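Local atomic coordinates of amine oxidase (Emericella nidulans, PDB entry 3PGB), a protein that probably oxidises primary amines with the help of a copper ion and a topaquinone cofactor formed within its own chain. Residues W222-L227 with Q396-Y401; E384-Y389 with A400-Y405; N634-A639 with Q665-P670. All blocks are in the same frame, centred on the assembly; numbering follows the deposited sequence.

Contact 1. Residues W222-L227 with Q396-Y401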
# COMPACT_ATOMS: atom_id res chain seq x y z
N TRP A 222 25.28 -20.72 18.73
CA TRP A 222 24.32 -19.86 19.40
C TRP A 222 22.90 -20.36 19.15
O TRP A 222 22.70 -21.24 18.31
CB TRP A 222 24.46 -18.39 18.97
CG TRP A 222 24.35 -18.14 17.50
CD1 TRP A 222 25.31 -18.36 16.56
CD2 TRP A 222 23.24 -17.55 16.81
NE1 TRP A 222 24.86 -17.97 15.33
CE2 TRP A 222 23.60 -17.47 15.45
CE3 TRP A 222 21.99 -17.08 17.21
CZ2 TRP A 222 22.73 -16.95 14.48
CZ3 TRP A 222 21.13 -16.57 16.25
CH2 TRP A 222 21.51 -16.51 14.90
N GLY A 223 21.93 -19.81 19.88
CA GLY A 223 20.58 -20.35 19.86
C GLY A 223 19.44 -19.37 20.08
O GLY A 223 19.18 -18.50 19.26
N ILE A 224 18.76 -19.53 21.22
CA ILE A 224 17.41 -18.99 21.38
C ILE A 224 17.33 -17.67 22.14
O ILE A 224 18.18 -17.36 22.97
CB ILE A 224 16.47 -20.03 22.05
CG1 ILE A 224 16.87 -20.29 23.51
CG2 ILE A 224 16.47 -21.31 21.25
CD1 ILE A 224 15.95 -21.26 24.24
N ASP A 225 16.28 -16.92 21.82
CA ASP A 225 15.91 -15.70 22.51
C ASP A 225 14.38 -15.63 22.45
O ASP A 225 13.81 -15.61 21.36
CB ASP A 225 16.54 -14.48 21.82
CG ASP A 225 16.28 -13.16 22.56
OD1 ASP A 225 15.53 -13.14 23.56
OD2 ASP A 225 16.84 -12.12 22.13
N PRO A 226 13.71 -15.62 23.61
CA PRO A 226 14.24 -15.70 24.97
C PRO A 226 14.72 -17.11 25.31
O PRO A 226 14.46 -18.05 24.57
CB PRO A 226 13.05 -15.32 25.84
CG PRO A 226 11.88 -15.72 25.06
CD PRO A 226 12.23 -15.53 23.62
N LEU A 227 15.42 -17.23 26.43
CA LEU A 227 15.78 -18.54 26.97
C LEU A 227 14.53 -19.16 27.59
O LEU A 227 13.61 -18.44 28.02
CB LEU A 227 16.89 -18.41 28.01
CG LEU A 227 18.21 -17.80 27.56
CD1 LEU A 227 19.18 -17.71 28.74
CD2 LEU A 227 18.81 -18.60 26.43
N GLN A 396 14.91 -22.65 16.14
CA GLN A 396 14.00 -21.81 15.37
C GLN A 396 12.59 -21.81 15.92
O GLN A 396 11.89 -20.80 15.84
CB GLN A 396 13.97 -22.23 13.89
CG GLN A 396 15.16 -21.73 13.11
CD GLN A 396 15.21 -20.23 13.05
OE1 GLN A 396 14.46 -19.61 12.30
NE2 GLN A 396 16.09 -19.64 13.84
N SER A 397 12.16 -22.94 16.48
CA SER A 397 10.85 -23.02 17.14
C SER A 397 10.74 -22.05 18.32
O SER A 397 9.68 -21.51 18.59
CB SER A 397 10.56 -24.45 17.62
OG SER A 397 9.32 -24.53 18.30
N SER A 398 11.86 -21.82 19.00
CA SER A 398 11.87 -21.07 20.25
C SER A 398 12.16 -19.58 20.08
O SER A 398 11.99 -18.83 21.03
CB SER A 398 12.90 -21.67 21.20
OG SER A 398 12.62 -23.03 21.47
N VAL A 399 12.64 -19.15 18.91
CA VAL A 399 12.99 -17.74 18.74
C VAL A 399 11.75 -16.85 18.71
O VAL A 399 10.82 -17.06 17.93
CB VAL A 399 13.84 -17.48 17.47
CG1 VAL A 399 13.98 -15.99 17.23
CG2 VAL A 399 15.21 -18.11 17.60
N ALA A 400 11.74 -15.87 19.61
CA ALA A 400 10.74 -14.81 19.62
C ALA A 400 11.43 -13.52 20.03
O ALA A 400 11.33 -13.09 21.18
CB ALA A 400 9.60 -15.17 20.56
N TYR A 401 12.15 -12.91 19.09
CA TYR A 401 12.91 -11.70 19.35
C TYR A 401 12.01 -10.54 19.75
O TYR A 401 10.97 -10.31 19.13
CB TYR A 401 13.75 -11.28 18.13
CG TYR A 401 14.90 -12.19 17.80
CD1 TYR A 401 15.89 -12.45 18.74
CD2 TYR A 401 15.02 -12.78 16.55
CE1 TYR A 401 16.95 -13.28 18.45
CE2 TYR A 401 16.08 -13.61 16.25
CZ TYR A 401 17.04 -13.86 17.21
OH TYR A 401 18.11 -14.69 16.94
O HOH W 1 12.89 -12.15 23.27
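The Y401 ring meets D225 at its edge: carboxylate oxygen OD2 lies near the ring plane, 3.5 Å from CD1, with carboxylate and ring turned 85° apart. Tyrosine suits this place because its edge carries slightly positive C-H groups that an acidic oxygen can approach. One ring face is covered from within its own segment by V399 CG1, offset toward the rim. At the far end the phenol oxygen OH of Y401 reaches the edge of the W222 ring, in plane and 3.6 Å from CZ3, while Q509 NE2 hydrogen-bonds this hydroxyl. W222 itself stacks on W241 and binds E251 through NE1. A chi1 of -176°, which sets CG opposite the backbone N, swings the D225 carboxylate across the edge of the tyrosine ring, where Y406 OH holds OD2. Its other oxygen, OD1, takes a water at 2.8 Å, and that water also donates to A400 O. The backbone tie is short and nearly linear: A400 N to D225 O, 2.7 Å at 171°. A cis peptide leads into P226, whose CD rests 4.1 Å from A400 CB, and I224 CG2 packs 3.6 Å from S398 CB. The end region of strand 219-223 and the loop that follows are thus joined to strand 400-402 of the enzyme domain. A buried acidic group here is met by a hydroxyl, a water and a ring edge, which would probably stabilise its negative charge.

Contact 2. Residues E384-Y389 with A400-Y405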
# COMPACT_ATOMS: atom_id res chain seq x y z
N GLU A 384 7.84 -1.56 20.27
CA GLU A 384 8.61 -2.81 20.28
C GLU A 384 8.46 -3.49 18.91
O GLU A 384 7.51 -3.23 18.18
CB GLU A 384 8.11 -3.72 21.41
CG GLU A 384 8.84 -5.05 21.57
CD GLU A 384 10.28 -4.88 21.96
OE1 GLU A 384 11.11 -4.56 21.09
OE2 GLU A 384 10.60 -5.10 23.15
N ALA A 385 9.42 -4.36 18.58
CA ALA A 385 9.33 -5.19 17.37
C ALA A 385 9.44 -6.65 17.75
O ALA A 385 10.37 -7.04 18.46
CB ALA A 385 10.44 -4.82 16.39
N LEU A 386 8.50 -7.46 17.28
CA LEU A 386 8.52 -8.89 17.52
C LEU A 386 8.95 -9.63 16.25
O LEU A 386 8.51 -9.28 15.16
CB LEU A 386 7.15 -9.38 17.99
CG LEU A 386 6.91 -10.89 18.12
CD1 LEU A 386 8.01 -11.55 18.92
CD2 LEU A 386 5.56 -11.15 18.75
N ALA A 387 9.83 -10.61 16.42
CA ALA A 387 10.17 -11.56 15.36
C ALA A 387 9.94 -12.97 15.90
O ALA A 387 10.84 -13.57 16.49
CB ALA A 387 11.61 -11.38 14.92
N HIS A 388 8.72 -13.47 15.70
CA HIS A 388 8.30 -14.75 16.25
C HIS A 388 8.44 -15.83 15.19
O HIS A 388 7.77 -15.79 14.16
CB HIS A 388 6.85 -14.66 16.71
CG HIS A 388 6.45 -15.73 17.68
ND1 HIS A 388 6.53 -17.07 17.39
CD2 HIS A 388 5.97 -15.64 18.94
CE1 HIS A 388 6.11 -17.77 18.43
NE2 HIS A 388 5.77 -16.92 19.39
N TYR A 389 9.31 -16.81 15.44
CA TYR A 389 9.57 -17.89 14.50
C TYR A 389 8.83 -19.19 14.85
O TYR A 389 8.18 -19.29 15.90
CB TYR A 389 11.07 -18.17 14.43
CG TYR A 389 11.85 -17.06 13.78
CD1 TYR A 389 12.11 -15.88 14.46
CD2 TYR A 389 12.32 -17.19 12.48
CE1 TYR A 389 12.82 -14.86 13.86
CE2 TYR A 389 13.03 -16.18 11.88
CZ TYR A 389 13.27 -15.02 12.57
OH TYR A 389 13.98 -14.01 11.95
N ALA A 400 11.74 -15.87 19.61
CA ALA A 400 10.74 -14.81 19.62
C ALA A 400 11.43 -13.52 20.03
O ALA A 400 11.33 -13.09 21.18
CB ALA A 400 9.60 -15.17 20.56
N TYR A 401 12.15 -12.91 19.09
CA TYR A 401 12.91 -11.70 19.35
C TYR A 401 12.01 -10.54 19.75
O TYR A 401 10.97 -10.31 19.13
CB TYR A 401 13.75 -11.28 18.13
CG TYR A 401 14.90 -12.19 17.80
CD1 TYR A 401 15.89 -12.45 18.74
CD2 TYR A 401 15.02 -12.78 16.55
CE1 TYR A 401 16.95 -13.28 18.45
CE2 TYR A 401 16.08 -13.61 16.25
CZ TYR A 401 17.04 -13.86 17.21
OH TYR A 401 18.11 -14.69 16.94
N LEU A 402 12.42 -9.83 20.79
CA LEU A 402 11.84 -8.57 21.17
C LEU A 402 12.98 -7.57 21.10
O LEU A 402 13.84 -7.52 21.98
CB LEU A 402 11.24 -8.66 22.58
CG LEU A 402 10.02 -9.59 22.69
CD1 LEU A 402 9.73 -9.96 24.14
CD2 LEU A 402 8.79 -8.96 22.03
N ASP A 403 13.00 -6.78 20.02
CA ASP A 403 14.20 -6.05 19.60
C ASP A 403 14.67 -4.91 20.50
O ASP A 403 15.84 -4.52 20.42
CB ASP A 403 14.02 -5.53 18.17
CG ASP A 403 14.27 -6.60 17.12
OD1 ASP A 403 15.15 -7.47 17.34
OD2 ASP A 403 13.61 -6.55 16.06
N SER A 404 13.80 -4.37 21.34
CA SER A 404 14.21 -3.27 22.21
C SER A 404 15.20 -3.74 23.28
O SER A 404 15.88 -2.92 23.90
CB SER A 404 13.01 -2.57 22.84
OG SER A 404 12.43 -3.36 23.85
N TYR A 405 15.29 -5.05 23.49
CA TYR A 405 16.35 -5.63 24.32
C TYR A 405 17.72 -5.26 23.74
O TYR A 405 18.62 -4.84 24.48
CB TYR A 405 16.21 -7.16 24.37
CG TYR A 405 17.35 -7.87 25.07
CD1 TYR A 405 17.38 -7.97 26.46
CD2 TYR A 405 18.39 -8.45 24.35
CE1 TYR A 405 18.42 -8.62 27.12
CE2 TYR A 405 19.44 -9.10 25.00
CZ TYR A 405 19.45 -9.18 26.39
OH TYR A 405 20.48 -9.82 27.04
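E384 and S404 make the tightest part of this contact. Bent at chi2 (64°), the glutamate chain curls back so that its carboxylate faces the turn following strand 400-402. OE1 accepts S404 N at 2.7 Å on its syn lone pair and, on the anti side, its own neighbour A385 N. OE2 receives S404 OG at 2.6 Å from above the carboxylate plane. Three donors therefore fix the group's rotation, and this probably favours the charged form in so buried a place; serine suits the turn because its short side chain adds the OG donor to its own backbone N-H. The glutamate CG also lies 3.9 Å from L402 CD2. Beside this carboxylate runs the backbone ladder of two consecutive antiparallel strands: D403 N binds A385 O, and the hydrogen-bonded pair A387 and Y401 exchanges two bonds. The ladder belongs to the large beta domain that houses copper and topaquinone, and it places D403, the predicted proton acceptor, just past the strand. The small methyl of A385 leaves room for D403 OD2, 3.6 Å from CB. Toward H388 and Y389 the backbones stay close and the residues are buried too, but the side chains meet less tightly. A400 CB sits 4.0 Å from CD2 of H388, over one face of the imidazole, whose NE2 is held by S632. Y389 CE1 comes obliquely within 4.1 Å of Y401 CD2, while the Y389 hydroxyl bonds O4 of the topaquinone at position 484 and its ring meets copper ligand H532.

Contact 3. Residues N634-A639 with Q665-P670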
# COMPACT_ATOMS: atom_id res chain seq x y z
N ASN A 634 6.71 -19.43 23.57
CA ASN A 634 7.93 -18.63 23.61
C ASN A 634 7.78 -17.35 24.43
O ASN A 634 8.68 -16.96 25.18
CB ASN A 634 8.35 -18.21 22.20
CG ASN A 634 8.82 -19.37 21.35
OD1 ASN A 634 8.99 -20.49 21.84
ND2 ASN A 634 9.04 -19.09 20.07
N LEU A 635 6.63 -16.69 24.26
CA LEU A 635 6.43 -15.36 24.79
C LEU A 635 5.85 -15.36 26.19
O LEU A 635 6.25 -14.56 27.03
CB LEU A 635 5.50 -14.56 23.87
CG LEU A 635 6.09 -14.06 22.56
CD1 LEU A 635 5.06 -13.23 21.82
CD2 LEU A 635 7.35 -13.24 22.83
N VAL A 636 4.90 -16.26 26.43
CA VAL A 636 4.14 -16.27 27.67
C VAL A 636 3.48 -14.89 27.84
O VAL A 636 2.62 -14.54 27.03
CB VAL A 636 5.00 -16.73 28.87
CG1 VAL A 636 4.16 -16.90 30.12
CG2 VAL A 636 5.69 -18.04 28.53
N HIS A 637 3.89 -14.09 28.82
CA HIS A 637 3.26 -12.78 29.04
C HIS A 637 4.06 -11.60 28.45
O HIS A 637 3.68 -10.45 28.66
CB HIS A 637 3.02 -12.54 30.54
CG HIS A 637 2.11 -13.55 31.18
ND1 HIS A 637 0.82 -13.76 30.76
CD2 HIS A 637 2.31 -14.39 32.23
CE1 HIS A 637 0.26 -14.69 31.51
NE2 HIS A 637 1.14 -15.09 32.41
N ALA A 638 5.11 -11.90 27.69
CA ALA A 638 6.12 -10.89 27.31
C ALA A 638 5.73 -9.92 26.18
O ALA A 638 6.36 -8.87 26.02
CB ALA A 638 7.44 -11.58 26.96
N ALA A 639 4.72 -10.27 25.39
CA ALA A 639 4.32 -9.45 24.24
C ALA A 639 2.83 -9.58 23.95
O ALA A 639 2.43 -10.01 22.87
CB ALA A 639 5.13 -9.84 23.02
N GLN A 665 13.56 -11.23 29.97
CA GLN A 665 14.31 -11.77 31.09
C GLN A 665 13.42 -12.52 32.07
O GLN A 665 13.90 -13.35 32.83
CB GLN A 665 15.09 -10.66 31.81
CG GLN A 665 16.05 -9.89 30.92
CD GLN A 665 17.04 -10.80 30.20
OE1 GLN A 665 18.08 -11.15 30.76
NE2 GLN A 665 16.70 -11.18 28.97
N ASP A 666 12.12 -12.22 32.05
CA ASP A 666 11.16 -12.84 32.95
C ASP A 666 9.78 -12.91 32.29
O ASP A 666 8.86 -12.15 32.62
CB ASP A 666 11.13 -12.06 34.27
CG ASP A 666 10.54 -12.85 35.42
OD1 ASP A 666 9.79 -13.81 35.17
OD2 ASP A 666 10.84 -12.50 36.58
N ILE A 667 9.64 -13.83 31.35
CA ILE A 667 8.44 -13.90 30.51
C ILE A 667 7.18 -14.26 31.29
O ILE A 667 6.07 -13.97 30.85
CB ILE A 667 8.64 -14.85 29.30
CG1 ILE A 667 8.72 -16.32 29.74
CG2 ILE A 667 9.88 -14.46 28.51
CD1 ILE A 667 9.18 -17.26 28.63
N HIS A 668 7.34 -14.88 32.46
CA HIS A 668 6.20 -15.18 33.34
C HIS A 668 5.82 -14.01 34.25
O HIS A 668 4.72 -14.00 34.80
CB HIS A 668 6.49 -16.43 34.16
CG HIS A 668 6.48 -17.69 33.36
ND1 HIS A 668 5.31 -18.34 33.00
CD2 HIS A 668 7.49 -18.42 32.82
CE1 HIS A 668 5.61 -19.42 32.29
NE2 HIS A 668 6.92 -19.49 32.17
N ASN A 669 6.72 -13.05 34.42
CA ASN A 669 6.45 -11.83 35.17
C ASN A 669 7.27 -10.65 34.61
O ASN A 669 8.24 -10.21 35.22
CB ASN A 669 6.73 -12.06 36.66
CG ASN A 669 6.35 -10.86 37.54
OD1 ASN A 669 6.90 -10.69 38.63
ND2 ASN A 669 5.42 -10.04 37.07
N PRO A 670 6.88 -10.15 33.42
CA PRO A 670 7.62 -9.06 32.77
C PRO A 670 7.35 -7.70 33.41
O PRO A 670 6.25 -7.48 33.93
CB PRO A 670 7.06 -9.08 31.34
CG PRO A 670 5.70 -9.62 31.48
CD PRO A 670 5.77 -10.63 32.58
O HOH W 2 2.65 -17.36 34.10
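I667 turns CG1 between its backbone N and carbonyl carbon (chi1 69°), a rotation that sends CD1 across V636, 3.6 Å from CG2. In V636 a chi1 of -173° places CG1 3.4 Å from ND1 of H668 and sets CG2 against the isoleucine and over one face of the same imidazole, a CH-pi contact 4.3 Å from the centroid. Branching suits the packing, since each side chain offers short arms to several neighbours, although the positive phi of V636 (56°) is unusual for valine. That residue occupies the second position of a type II' turn running from L635 to A638, and a type I turn from D666 to N669 faces it. The two turns are tied by H637 N to I667 O, 3.0 Å at 150°. The isoleucine's CG2 reaches A638 CB at 4.1 Å, a methyl small enough to fit between the turns. P670 adds to the packing, its CD 3.9 Å from H637 CB. R171 holds the second turn from outside through a salt bridge to D666. The loops before and after strand 646-650 are thus joined by apolar packing of V636, I667 and A638, with the histidines at the more exposed side. H640 NE2 bonds H637 ND1, and a water 3.2 Å from H637 NE2 also meets H668 ND1, bridging the two imidazoles where the apolar packing gives way to solvent.

Overall arrangement
From the N terminus, the chain leaves strand 219-223, and contact 1 closes a long loop of 168 residues when 222-227 meets 396-401. Within that loop strand 374-389 has already run by; after the connection carrying helix 394-398, contact 2 pairs it with strand 400-402, closing the shortest loop, 10 residues. Contacts 1 and 2 thus end on the same stretch and share A400 and Y401. Contact 3 follows in series, closing a loop of 25 residues around strand 646-650 without crossing either. It still packs against both: N634 ND2 bonds S397 O and lies beside H388. Together they tie the sheet of strand 219-223 and the two loops flanking strand 646-650 to strands 374-389 and 400-402 near the copper site.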